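Local coordinates for GTP cyclohydrolase 1 type 2 homolog (Escherichia coli, Escherichia coli O157:H7, PDB 1NMO), which binds two iron ions in a toroidal hexamer and may help degrade radiation-damaged nucleotides, probably protecting against radiation damage, at residues Glu228-Asn231 with Asp237-Phe240; Ala47-Ala52 with Leu83-Ala88; Glu33-Ile38 with Asp90-Gly95; Leu116-Met121 with Val168-Gly173; Ser177-Ala182 with Leu208-Ala213. One frame throughout, in Å; residues are numbered along the deposited sequence.

Contact 1: residues Glu228-Asn231 with Asp237-Phe240; sequences EWLN and DVTF
N231, in the last turns of helix 221-233, faces V238 of strand 237-240 with their CA atoms 6.0 Å apart, close enough for a side chain of the helix to reach the backbone of the strand. The strand lies at the border of its sheet within the chain. D237 and T239 give their backbone groups to strand 37-41 and the residue before it, while the N-H and C=O of V238 turn to the side where N231 waits.

The carboxamide of N231 answers both groups. Its OD1 accepts from V238 N at 2.9 Å, and its ND2 donates to V238 O, also at 2.9 Å. The two bonds are nearly straight, and the second acceptor lies almost in the amide plane, 5° out of it. Gripped at both ends, the amide can hardly rotate, and it pairs with the strand much as a peptide of a neighbouring strand would. Asparagine suits the place because it carries a donor and an acceptor side by side on a short stem. That stem has CG beside the backbone N (chi1 -80°), which brings the amide toward the strand.

Next to this polar pair is an apolar one. V238 CG2 rests 3.8 Å from L230 CB, so one branch of the valine packs where helix and strand meet.

L230 goes on to pack against L6 and I10 of helix 3-13, V238 touches I38 and T40 of strand 37-41, and D237 forms a salt bridge with K37. Helices 221-233 and 3-13 thus lie side by side against the sheet, the first over its border strand.

Contact 2: residues Ala47-Ala52 with Leu83-Ala88; sequences ALLDEA and LKTLLA
No ring or amide meets a face or an edge where L49 touches L86 and T85; the contact between these two helices is made by aliphatic groups. The flat group of the neighbourhood is the ring of Y66, from a loop, which touches both L49 and L86.

L49 CD1 and L86 CD2 approach to 3.9 Å, the two leucine side chains crossing at about a right angle, so methyl meets methyl where the helices are bridged by long, flexible residues. The CA atoms of L49 and T85 are 7.0 Å apart, the closest pair across the segments, and the short threonine fits there. T85 sets its OG1 beside the backbone N (chi1 -63°), where it bonds to N81 O one turn back and also to Q46 NE2. Its CG2 is thereby turned to L49, standing 4.2 Å from L49 O.

On the sheet side of the helix, L48 and A52 rest on strands 37-41 and 59-62. Helix 46-54 connects those two parallel strands and helix 78-88 connects 59-62 to 92-95. The contact is therefore the side-by-side packing of helices from two successive beta-alpha-beta crossovers on one face of an alpha/beta sheet.

Contact 3: residues Glu33-Ile38 with Asp90-Gly95; sequences ETVQKI and DINLYG
V35 pushes one methyl, CG2, against two polar side chains of strand 92-95, and this small patch is the tight part of the contact. V35 CG2 lies 3.5 Å from N92 ND2, and the side chains of V35 and Y94 point at each other, leaving Y94 OH 4.1 Å from V35 CG2. With CG1 anti to the backbone N (chi1 166°), CG2 is the branch left to face them. The backbones stay well apart, V35 CA and N92 CA being 8.2 Å from each other, and strand 59-62 runs between strands 37-41 and 92-95 in the sheet.

On the loose side, E33 and T34 are exposed and point away from the partner segment; Q36 is exposed too. E33 has a long, weak ion pair with K2, outside both segments. Inward, V35 also touches L6 and A59, so a compact beta-branched residue suits a place hemmed in by several groups.

The polar ends of N92 and Y94 that meet the valine have their hydrogen-bonding partners in other residues. N92 ND2 donates to K32 O and D58 O, N92 OD1 accepts from G31 N and N3 ND2, and Y94 OH bonds to N3 O. The chemistry implies that a buried amide gripped by four bonds and a hydroxyl held by the N-terminal segment can offer V35 van der Waals contact without loss, while fastening the loop before strand 37-41.

Contact 4: residues Leu116-Met121 with Val168-Gly173; sequences LGITVM and VAWCTG
W170 meets I118 and V120 with the benzene part of its indole, and the way each side chain is turned decides which atoms touch. The tryptophan places CG between its own backbone N and carbonyl carbon (chi1 62°), a crowded position that swings the indole over toward strand 118-123. V120 CG2 then lies at the ring edge, in its plane, 3.8 Å from both W170 CZ2 and W170 CH2. The methyl I118 CG2 comes at a slant, 3.9 Å from W170 CZ3.

I118 uses its two branches separately. With CG1 beside the backbone N (chi1 -53°), CG2 is left for the indole, whereas the longer arm carries CD1 to 4.1 Å from V168 CG1. A beta-branched residue with one long arm suits a place that must reach two neighbours on the same strand.

The two strands belong to one mixed sheet but are not adjacent: strand 128-137 runs between them. Their short segments cross at 80°, with axes 9.1 Å apart, so contact depends on side chains. G117, at positive phi, ends helix 108-116 in a Schellman motif and leads directly into I118.

The indole is fixed further by W170 NE1, which bonds to N109 O, and by A113 of the same helix, which V120 also touches. Two residues beyond W170, T172 OG1 bonds to OE2 of E219, the carboxylate shared by both iron ions.

Contact 5: residues Ser177-Ala182 with Leu208-Ala213; sequences SFIDSA and LHFYAA
I179 is the residue through which helix 179-185 reaches strand 209-212, and it touches two side chains with different atoms. Its CG1 is 4.1 Å from L208 CD1, while the end of the same branch, I179 CD1, comes to 4.0 Å from F210 CD1. With CG1 anti to the backbone N (chi1 -173°) and CD1 continuing the extended chain (chi2 165°), the branch reaches both, although the CA atoms of I179 and F210 are 8.4 Å apart. I179 meets F210 at about a right angle, its methyl approaching the ring obliquely. L208, just before the strand, has CG in the narrow space between its backbone N and carbonyl carbon (chi1 61°), and sends CD1 back toward the helix.

All three residues are buried and apolar, as their position between a helix and a sheet requires. Around them, F190 and S202 touch I179, V187 touches L208, and T199 and A203 of helix 197-205 lie against F210. On the strand's other face, H209 and Y211 turn to W156, the tyrosine ring stacking on it. Next to I179, D180 OD1 bonds to S202 OG, and D180 also packs on M78 of a second subunit.

Helix 179-185 connects strands 165-170 and 189-192, and helix 197-205 connects 189-192 to 209-212. The helix of one beta-alpha-beta crossover thus packs against the final strand of the next, as in layered alpha/beta folds.

How the contacts relate
From the N terminus, contact 3 opens first and closes a loop from strand 37-41 to strand 92-95; contact 2 is nested inside it, joining the two helices that connect the strands of this sheet. Contacts 4 and 5 follow in series, each closing its own loop in the second sheet, and they touch where A169 packs on A182 and C171 on F178. Contact 1 closes a short loop near the C terminus, where the chain has returned to the first sheet: strand 237-240 lies beside 37-41, and D237 binds K37 of contact 3. No loops cross. Contacts 1 to 3 thus tie together one sheet, and contacts 4 and 5 the other.

Contact 1: residues Glu228-Asn231 with Asp237-Phe240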
# COMPACT_ATOMS: atom_id res chain seq x y z
N GLU A 228 7.28 -23.93 -31.36
CA GLU A 228 7.39 -25.38 -31.03
C GLU A 228 7.30 -26.10 -32.35
O GLU A 228 8.04 -27.04 -32.61
CB GLU A 228 6.24 -25.81 -30.13
CG GLU A 228 6.32 -25.15 -28.76
CD GLU A 228 5.00 -25.21 -27.98
OE1 GLU A 228 3.90 -25.32 -28.65
OE2 GLU A 228 5.09 -25.13 -26.69
N TRP A 229 6.42 -25.66 -33.21
CA TRP A 229 6.32 -26.33 -34.50
C TRP A 229 7.68 -26.24 -35.20
O TRP A 229 8.12 -27.17 -35.89
CB TRP A 229 5.30 -25.63 -35.41
CG TRP A 229 5.09 -26.30 -36.72
CD1 TRP A 229 4.25 -27.37 -36.98
CD2 TRP A 229 5.73 -25.99 -37.98
NE1 TRP A 229 4.34 -27.73 -38.33
CE2 TRP A 229 5.24 -26.90 -38.95
CE3 TRP A 229 6.69 -25.03 -38.37
CZ2 TRP A 229 5.67 -26.87 -40.29
CZ3 TRP A 229 7.13 -25.00 -39.72
CH2 TRP A 229 6.62 -25.92 -40.66
N LEU A 230 8.39 -25.12 -35.06
CA LEU A 230 9.68 -25.10 -35.78
C LEU A 230 10.66 -26.05 -35.06
O LEU A 230 11.42 -26.74 -35.69
CB LEU A 230 10.25 -23.68 -35.85
CG LEU A 230 9.56 -22.70 -36.79
CD1 LEU A 230 9.83 -21.36 -36.19
CD2 LEU A 230 10.16 -22.76 -38.26
N ASN A 231 10.67 -26.05 -33.74
CA ASN A 231 11.58 -26.95 -33.07
C ASN A 231 11.34 -28.43 -33.44
O ASN A 231 12.29 -29.24 -33.57
CB ASN A 231 11.44 -26.78 -31.55
CG ASN A 231 12.19 -25.58 -31.05
OD1 ASN A 231 13.32 -25.31 -31.50
ND2 ASN A 231 11.62 -24.86 -30.09
N ASP A 237 17.22 -23.91 -33.51
CA ASP A 237 17.05 -23.82 -32.08
C ASP A 237 16.10 -22.59 -31.84
O ASP A 237 16.59 -21.45 -31.85
CB ASP A 237 18.43 -23.61 -31.44
CG ASP A 237 18.34 -23.25 -29.96
OD1 ASP A 237 17.37 -23.71 -29.32
OD2 ASP A 237 19.24 -22.53 -29.40
N VAL A 238 14.80 -22.79 -31.61
CA VAL A 238 13.88 -21.67 -31.41
C VAL A 238 13.45 -21.50 -29.97
O VAL A 238 12.99 -22.46 -29.34
CB VAL A 238 12.65 -21.85 -32.29
CG1 VAL A 238 11.87 -20.54 -32.35
CG2 VAL A 238 13.09 -22.23 -33.73
N THR A 239 13.59 -20.28 -29.41
CA THR A 239 13.24 -20.03 -28.01
C THR A 239 12.21 -18.90 -27.92
O THR A 239 12.52 -17.76 -28.20
CB THR A 239 14.49 -19.57 -27.19
OG1 THR A 239 15.53 -20.56 -27.29
CG2 THR A 239 14.18 -19.43 -25.70
N PHE A 240 10.99 -19.21 -27.52
CA PHE A 240 9.93 -18.20 -27.34
C PHE A 240 10.09 -17.43 -26.02
O PHE A 240 10.11 -18.06 -24.95
CB PHE A 240 8.56 -18.87 -27.32
CG PHE A 240 7.45 -17.97 -26.83
CD1 PHE A 240 7.21 -16.76 -27.43
CD2 PHE A 240 6.66 -18.34 -25.74
CE1 PHE A 240 6.21 -15.91 -26.95
CE2 PHE A 240 5.65 -17.47 -25.27
CZ PHE A 240 5.44 -16.26 -25.87

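Contact 2: residues Ala47-Ala52 with Leu83-Ala88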
# COMPACT_ATOMS: atom_id res chain seq x y z
N ALA A 47 13.00 -4.51 -26.09
CA ALA A 47 13.31 -5.50 -25.06
C ALA A 47 13.54 -6.90 -25.61
O ALA A 47 14.42 -7.58 -25.12
CB ALA A 47 12.20 -5.51 -23.97
N LEU A 48 12.82 -7.32 -26.63
CA LEU A 48 13.01 -8.67 -27.25
C LEU A 48 14.27 -8.64 -28.02
O LEU A 48 15.08 -9.59 -28.06
CB LEU A 48 11.94 -8.97 -28.30
CG LEU A 48 11.11 -10.22 -28.42
CD1 LEU A 48 10.87 -10.66 -29.89
CD2 LEU A 48 11.70 -11.27 -27.56
N LEU A 49 14.45 -7.55 -28.72
CA LEU A 49 15.66 -7.41 -29.56
C LEU A 49 16.92 -7.43 -28.69
O LEU A 49 17.96 -7.95 -29.06
CB LEU A 49 15.51 -6.10 -30.27
CG LEU A 49 15.12 -6.08 -31.73
CD1 LEU A 49 14.31 -7.21 -32.17
CD2 LEU A 49 14.54 -4.76 -32.03
N ASP A 50 16.85 -6.84 -27.52
CA ASP A 50 18.04 -6.90 -26.70
C ASP A 50 18.20 -8.39 -26.25
O ASP A 50 19.31 -8.92 -26.12
CB ASP A 50 17.92 -5.98 -25.46
CG ASP A 50 17.73 -4.50 -25.83
OD1 ASP A 50 18.18 -4.06 -26.94
OD2 ASP A 50 17.18 -3.78 -24.97
N GLU A 51 17.10 -9.07 -25.96
CA GLU A 51 17.29 -10.45 -25.55
C GLU A 51 17.84 -11.25 -26.69
O GLU A 51 18.61 -12.19 -26.43
CB GLU A 51 16.03 -11.11 -25.07
CG GLU A 51 15.76 -10.90 -23.59
CD GLU A 51 16.74 -11.64 -22.68
OE1 GLU A 51 16.76 -12.88 -22.67
OE2 GLU A 51 17.52 -10.97 -21.97
N ALA A 52 17.47 -10.94 -27.94
CA ALA A 52 18.01 -11.71 -29.06
C ALA A 52 19.50 -11.48 -29.28
O ALA A 52 20.22 -12.32 -29.84
CB ALA A 52 17.31 -11.36 -30.33
N LEU A 83 16.01 -0.81 -35.40
CA LEU A 83 16.60 -1.19 -36.65
C LEU A 83 18.13 -1.17 -36.55
O LEU A 83 18.83 -1.93 -37.28
CB LEU A 83 16.10 -0.24 -37.77
CG LEU A 83 14.63 -0.38 -38.10
CD1 LEU A 83 14.17 0.66 -39.07
CD2 LEU A 83 14.43 -1.77 -38.62
N LYS A 84 18.69 -0.31 -35.68
CA LYS A 84 20.14 -0.32 -35.56
C LYS A 84 20.42 -1.62 -34.89
O LYS A 84 21.34 -2.35 -35.27
CB LYS A 84 20.67 0.75 -34.61
CG LYS A 84 22.23 0.73 -34.52
CD LYS A 84 22.79 1.80 -33.55
CE LYS A 84 24.31 1.71 -33.41
NZ LYS A 84 24.85 2.68 -32.33
N THR A 85 19.66 -1.95 -33.86
CA THR A 85 19.98 -3.18 -33.16
C THR A 85 19.94 -4.41 -34.10
O THR A 85 20.80 -5.30 -34.05
CB THR A 85 19.02 -3.39 -32.03
OG1 THR A 85 19.14 -2.32 -31.07
CG2 THR A 85 19.38 -4.70 -31.35
N LEU A 86 18.95 -4.49 -34.96
CA LEU A 86 18.83 -5.62 -35.89
C LEU A 86 19.91 -5.52 -36.97
O LEU A 86 20.66 -6.49 -37.25
CB LEU A 86 17.44 -5.58 -36.61
CG LEU A 86 16.17 -5.91 -35.80
CD1 LEU A 86 14.89 -5.39 -36.43
CD2 LEU A 86 16.11 -7.40 -35.61
N LEU A 87 19.99 -4.35 -37.61
CA LEU A 87 20.92 -4.28 -38.74
C LEU A 87 22.32 -4.37 -38.33
O LEU A 87 23.05 -5.10 -38.95
CB LEU A 87 20.72 -3.02 -39.58
CG LEU A 87 19.40 -3.08 -40.30
CD1 LEU A 87 18.83 -1.68 -40.39
CD2 LEU A 87 19.65 -3.61 -41.68
N ALA A 88 22.71 -3.68 -37.27
CA ALA A 88 24.14 -3.74 -36.94
C ALA A 88 24.59 -5.12 -36.45
O ALA A 88 25.80 -5.42 -36.43
CB ALA A 88 24.51 -2.68 -35.91

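Contact 3: residues Glu33-Ile38 with Asp90-Gly95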
# COMPACT_ATOMS: atom_id res chain seq x y z
N GLU A 33 22.58 -14.56 -43.88
CA GLU A 33 21.86 -15.56 -44.67
C GLU A 33 21.58 -16.88 -43.91
O GLU A 33 20.50 -17.45 -44.01
CB GLU A 33 22.65 -15.84 -45.97
CG GLU A 33 22.24 -17.10 -46.66
CD GLU A 33 22.75 -17.13 -48.06
OE1 GLU A 33 22.22 -16.30 -48.87
OE2 GLU A 33 23.67 -17.94 -48.34
N THR A 34 22.55 -17.33 -43.15
CA THR A 34 22.42 -18.57 -42.40
C THR A 34 21.78 -18.40 -41.03
O THR A 34 22.40 -17.80 -40.13
CB THR A 34 23.83 -19.20 -42.26
OG1 THR A 34 24.40 -19.27 -43.58
CG2 THR A 34 23.76 -20.61 -41.67
N VAL A 35 20.58 -18.92 -40.87
CA VAL A 35 19.85 -18.83 -39.60
C VAL A 35 19.78 -20.17 -38.86
O VAL A 35 19.27 -21.16 -39.40
CB VAL A 35 18.39 -18.36 -39.82
CG1 VAL A 35 17.59 -18.63 -38.54
CG2 VAL A 35 18.34 -16.85 -40.18
N GLN A 36 20.28 -20.20 -37.64
CA GLN A 36 20.26 -21.40 -36.81
C GLN A 36 19.61 -21.16 -35.45
O GLN A 36 18.80 -21.97 -34.99
CB GLN A 36 21.67 -21.93 -36.54
CG GLN A 36 21.66 -23.03 -35.43
CD GLN A 36 20.68 -24.27 -35.73
OE1 GLN A 36 20.23 -25.03 -34.78
NE2 GLN A 36 20.36 -24.50 -37.06
N LYS A 37 19.94 -20.05 -34.79
CA LYS A 37 19.44 -19.73 -33.44
C LYS A 37 18.29 -18.70 -33.57
O LYS A 37 18.49 -17.65 -34.19
CB LYS A 37 20.64 -19.17 -32.63
CG LYS A 37 20.29 -18.71 -31.22
CD LYS A 37 20.51 -19.76 -30.14
CE LYS A 37 19.77 -19.34 -28.83
NZ LYS A 37 19.39 -20.53 -27.86
N ILE A 38 17.11 -18.99 -33.01
CA ILE A 38 15.98 -18.08 -33.19
C ILE A 38 15.24 -17.71 -31.90
O ILE A 38 14.94 -18.60 -31.07
CB ILE A 38 14.96 -18.70 -34.17
CG1 ILE A 38 15.63 -19.09 -35.46
CG2 ILE A 38 13.97 -17.72 -34.60
CD1 ILE A 38 14.59 -19.32 -36.54
N ASP A 90 23.21 -8.01 -37.75
CA ASP A 90 22.82 -8.92 -38.83
C ASP A 90 21.75 -9.88 -38.40
O ASP A 90 21.77 -11.06 -38.79
CB ASP A 90 23.99 -9.74 -39.32
CG ASP A 90 25.09 -8.89 -39.83
OD1 ASP A 90 24.81 -8.04 -40.71
OD2 ASP A 90 26.26 -9.08 -39.34
N ILE A 91 20.83 -9.40 -37.60
CA ILE A 91 19.75 -10.26 -37.16
C ILE A 91 18.56 -10.13 -38.13
O ILE A 91 18.12 -9.02 -38.38
CB ILE A 91 19.30 -9.85 -35.75
CG1 ILE A 91 20.37 -10.10 -34.71
CG2 ILE A 91 18.08 -10.60 -35.36
CD1 ILE A 91 19.93 -9.72 -33.30
N ASN A 92 18.08 -11.24 -38.71
CA ASN A 92 16.84 -11.23 -39.54
C ASN A 92 15.52 -10.98 -38.72
O ASN A 92 15.27 -11.66 -37.71
CB ASN A 92 16.65 -12.59 -40.25
CG ASN A 92 17.79 -12.90 -41.18
OD1 ASN A 92 17.73 -12.60 -42.38
ND2 ASN A 92 18.89 -13.42 -40.64
N LEU A 93 14.67 -10.03 -39.09
CA LEU A 93 13.39 -9.95 -38.33
C LEU A 93 12.31 -10.44 -39.26
O LEU A 93 12.20 -9.94 -40.39
CB LEU A 93 12.98 -8.53 -37.97
CG LEU A 93 11.54 -8.39 -37.42
CD1 LEU A 93 11.56 -8.93 -36.00
CD2 LEU A 93 11.10 -6.92 -37.34
N TYR A 94 11.51 -11.42 -38.81
CA TYR A 94 10.37 -11.89 -39.61
C TYR A 94 9.22 -11.59 -38.68
O TYR A 94 9.42 -11.58 -37.44
CB TYR A 94 10.35 -13.42 -39.78
CG TYR A 94 11.58 -14.09 -40.44
CD1 TYR A 94 12.76 -14.19 -39.77
CD2 TYR A 94 11.50 -14.64 -41.73
CE1 TYR A 94 13.88 -14.84 -40.34
CE2 TYR A 94 12.61 -15.28 -42.33
CZ TYR A 94 13.78 -15.39 -41.62
OH TYR A 94 14.85 -16.10 -42.17
N GLY A 95 8.04 -11.32 -39.26
CA GLY A 95 6.78 -11.10 -38.54
C GLY A 95 5.63 -11.72 -39.39
O GLY A 95 5.70 -11.69 -40.64

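Contact 4: residues Leu116-Met121 with Val168-Gly173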
# COMPACT_ATOMS: atom_id res chain seq x y z
N LEU A 116 -8.50 -22.44 -23.32
CA LEU A 116 -9.65 -22.21 -22.48
C LEU A 116 -10.61 -23.34 -22.55
O LEU A 116 -11.70 -23.29 -21.98
CB LEU A 116 -10.36 -20.93 -22.83
CG LEU A 116 -9.45 -19.69 -22.86
CD1 LEU A 116 -10.25 -18.59 -23.47
CD2 LEU A 116 -8.99 -19.31 -21.48
N GLY A 117 -10.22 -24.39 -23.25
CA GLY A 117 -11.11 -25.55 -23.27
C GLY A 117 -12.36 -25.33 -24.05
O GLY A 117 -13.43 -25.72 -23.64
N ILE A 118 -12.23 -24.71 -25.20
CA ILE A 118 -13.41 -24.48 -26.04
C ILE A 118 -13.31 -25.30 -27.31
O ILE A 118 -12.31 -25.29 -28.02
CB ILE A 118 -13.52 -23.00 -26.48
CG1 ILE A 118 -13.45 -22.08 -25.22
CG2 ILE A 118 -14.87 -22.77 -27.30
CD1 ILE A 118 -13.64 -20.54 -25.59
N THR A 119 -14.38 -25.99 -27.62
CA THR A 119 -14.40 -26.80 -28.84
C THR A 119 -14.78 -25.88 -29.99
O THR A 119 -15.87 -25.34 -30.02
CB THR A 119 -15.50 -27.93 -28.70
OG1 THR A 119 -15.29 -28.64 -27.46
CG2 THR A 119 -15.41 -28.91 -29.88
N VAL A 120 -13.92 -25.75 -30.97
CA VAL A 120 -14.23 -24.88 -32.10
C VAL A 120 -15.28 -25.57 -32.94
O VAL A 120 -15.18 -26.79 -33.17
CB VAL A 120 -12.97 -24.66 -32.99
CG1 VAL A 120 -13.38 -23.99 -34.34
CG2 VAL A 120 -11.94 -23.77 -32.26
N MSE A 121 -16.26 -24.81 -33.45
CA MSE A 121 -17.32 -25.45 -34.22
C MSE A 121 -17.59 -24.88 -35.58
O MSE A 121 -18.25 -25.52 -36.39
CB MSE A 121 -18.61 -25.48 -33.40
CG MSE A 121 -18.63 -26.58 -32.41
SE MSE A 121 -20.20 -26.44 -31.27
CE MSE A 121 -19.64 -27.96 -30.10
N VAL A 168 -19.71 -19.57 -27.33
CA VAL A 168 -18.80 -18.43 -27.25
C VAL A 168 -18.20 -18.02 -28.62
O VAL A 168 -18.22 -18.81 -29.58
CB VAL A 168 -17.64 -18.88 -26.36
CG1 VAL A 168 -16.61 -17.83 -26.29
CG2 VAL A 168 -18.18 -19.15 -24.98
N ALA A 169 -17.75 -16.77 -28.78
CA ALA A 169 -17.05 -16.51 -30.06
C ALA A 169 -15.87 -15.66 -29.56
O ALA A 169 -15.91 -15.16 -28.44
CB ALA A 169 -17.92 -15.78 -31.09
N TRP A 170 -14.83 -15.46 -30.35
CA TRP A 170 -13.72 -14.73 -29.80
C TRP A 170 -12.86 -14.25 -30.90
O TRP A 170 -13.00 -14.73 -32.03
CB TRP A 170 -12.92 -15.66 -28.90
CG TRP A 170 -12.30 -16.86 -29.59
CD1 TRP A 170 -11.04 -16.96 -30.10
CD2 TRP A 170 -12.94 -18.14 -29.86
NE1 TRP A 170 -10.85 -18.21 -30.68
CE2 TRP A 170 -11.99 -18.95 -30.55
CE3 TRP A 170 -14.23 -18.67 -29.60
CZ2 TRP A 170 -12.28 -20.26 -30.96
CZ3 TRP A 170 -14.54 -19.99 -30.02
CH2 TRP A 170 -13.57 -20.76 -30.68
N CYS A 171 -11.98 -13.29 -30.61
CA CYS A 171 -11.00 -12.83 -31.60
C CYS A 171 -9.87 -12.37 -30.71
O CYS A 171 -10.13 -11.53 -29.89
CB CYS A 171 -11.49 -11.64 -32.46
SG CYS A 171 -10.19 -11.14 -33.67
N THR A 172 -8.65 -12.90 -30.82
CA THR A 172 -7.61 -12.43 -29.95
C THR A 172 -7.14 -10.95 -30.31
O THR A 172 -7.37 -10.45 -31.39
CB THR A 172 -6.36 -13.32 -30.02
OG1 THR A 172 -5.78 -13.14 -31.32
CG2 THR A 172 -6.67 -14.82 -29.67
N GLY A 173 -6.51 -10.24 -29.38
CA GLY A 173 -6.00 -8.93 -29.73
C GLY A 173 -7.00 -7.82 -29.70
O GLY A 173 -7.85 -7.77 -28.80

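Contact 5: residues Ser177-Ala182 with Leu208-Ala213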
# COMPACT_ATOMS: atom_id res chain seq x y z
N SER A 177 -14.18 -4.88 -31.91
CA SER A 177 -15.22 -4.34 -32.78
C SER A 177 -16.07 -5.44 -33.41
O SER A 177 -17.09 -5.16 -34.08
CB SER A 177 -14.58 -3.41 -33.84
OG SER A 177 -13.81 -4.15 -34.75
N PHE A 178 -15.70 -6.70 -33.14
CA PHE A 178 -16.41 -7.83 -33.73
C PHE A 178 -17.53 -8.26 -32.81
O PHE A 178 -18.26 -9.20 -33.09
CB PHE A 178 -15.45 -9.00 -33.94
CG PHE A 178 -14.55 -8.82 -35.13
CD1 PHE A 178 -15.11 -8.67 -36.43
CD2 PHE A 178 -13.15 -8.87 -35.00
CE1 PHE A 178 -14.29 -8.58 -37.55
CE2 PHE A 178 -12.32 -8.77 -36.11
CZ PHE A 178 -12.85 -8.63 -37.38
N ILE A 179 -17.66 -7.59 -31.68
CA ILE A 179 -18.70 -8.00 -30.81
C ILE A 179 -20.13 -7.96 -31.36
O ILE A 179 -20.97 -8.84 -31.03
CB ILE A 179 -18.65 -7.20 -29.49
CG1 ILE A 179 -19.69 -7.80 -28.52
CG2 ILE A 179 -18.91 -5.68 -29.73
CD1 ILE A 179 -19.51 -7.33 -26.99
N ASP A 180 -20.45 -6.97 -32.21
CA ASP A 180 -21.83 -6.90 -32.68
C ASP A 180 -22.11 -8.02 -33.65
O ASP A 180 -23.16 -8.68 -33.56
CB ASP A 180 -22.11 -5.60 -33.37
CG ASP A 180 -22.15 -4.42 -32.41
OD1 ASP A 180 -22.35 -4.60 -31.17
OD2 ASP A 180 -21.99 -3.30 -32.97
N SER A 181 -21.17 -8.27 -34.56
CA SER A 181 -21.42 -9.33 -35.47
C SER A 181 -21.53 -10.67 -34.69
O SER A 181 -22.27 -11.56 -35.11
CB SER A 181 -20.33 -9.34 -36.53
OG SER A 181 -19.58 -10.50 -36.33
N ALA A 182 -20.85 -10.84 -33.55
CA ALA A 182 -21.02 -12.11 -32.82
C ALA A 182 -22.37 -12.12 -32.20
O ALA A 182 -22.99 -13.13 -32.15
CB ALA A 182 -19.99 -12.28 -31.74
N LEU A 208 -24.89 -10.31 -23.75
CA LEU A 208 -23.88 -11.35 -23.70
C LEU A 208 -22.77 -10.94 -22.73
O LEU A 208 -22.63 -9.77 -22.38
CB LEU A 208 -23.31 -11.66 -25.08
CG LEU A 208 -22.61 -10.51 -25.77
CD1 LEU A 208 -21.86 -10.99 -27.02
CD2 LEU A 208 -23.64 -9.55 -26.18
N HIS A 209 -22.06 -11.95 -22.23
CA HIS A 209 -20.97 -11.77 -21.34
C HIS A 209 -19.82 -11.31 -22.21
O HIS A 209 -19.56 -11.95 -23.24
CB HIS A 209 -20.58 -13.12 -20.70
CG HIS A 209 -21.53 -13.59 -19.65
ND1 HIS A 209 -21.59 -13.02 -18.39
CD2 HIS A 209 -22.51 -14.53 -19.69
CE1 HIS A 209 -22.57 -13.57 -17.70
NE2 HIS A 209 -23.15 -14.49 -18.46
N PHE A 210 -19.10 -10.26 -21.80
CA PHE A 210 -17.96 -9.80 -22.59
C PHE A 210 -16.72 -9.82 -21.70
O PHE A 210 -16.82 -9.45 -20.55
CB PHE A 210 -18.18 -8.36 -23.14
CG PHE A 210 -16.94 -7.77 -23.63
CD1 PHE A 210 -16.34 -8.23 -24.79
CD2 PHE A 210 -16.28 -6.81 -22.87
CE1 PHE A 210 -15.09 -7.76 -25.23
CE2 PHE A 210 -15.02 -6.33 -23.30
CZ PHE A 210 -14.44 -6.82 -24.48
N TYR A 211 -15.58 -10.26 -22.24
CA TYR A 211 -14.30 -10.36 -21.53
C TYR A 211 -13.25 -9.67 -22.40
O TYR A 211 -13.18 -9.96 -23.60
CB TYR A 211 -13.83 -11.82 -21.38
CG TYR A 211 -14.81 -12.66 -20.66
CD1 TYR A 211 -15.95 -13.10 -21.28
CD2 TYR A 211 -14.68 -12.83 -19.28
CE1 TYR A 211 -16.97 -13.70 -20.52
CE2 TYR A 211 -15.65 -13.43 -18.52
CZ TYR A 211 -16.81 -13.87 -19.13
OH TYR A 211 -17.81 -14.44 -18.31
N ALA A 212 -12.43 -8.77 -21.80
CA ALA A 212 -11.36 -8.10 -22.56
C ALA A 212 -10.24 -8.79 -21.83
O ALA A 212 -9.93 -8.39 -20.71
CB ALA A 212 -11.36 -6.63 -22.30
N ALA A 213 -9.66 -9.84 -22.41
CA ALA A 213 -8.69 -10.64 -21.66
C ALA A 213 -7.28 -10.22 -21.78
O ALA A 213 -6.40 -10.93 -21.26
CB ALA A 213 -8.82 -12.09 -22.03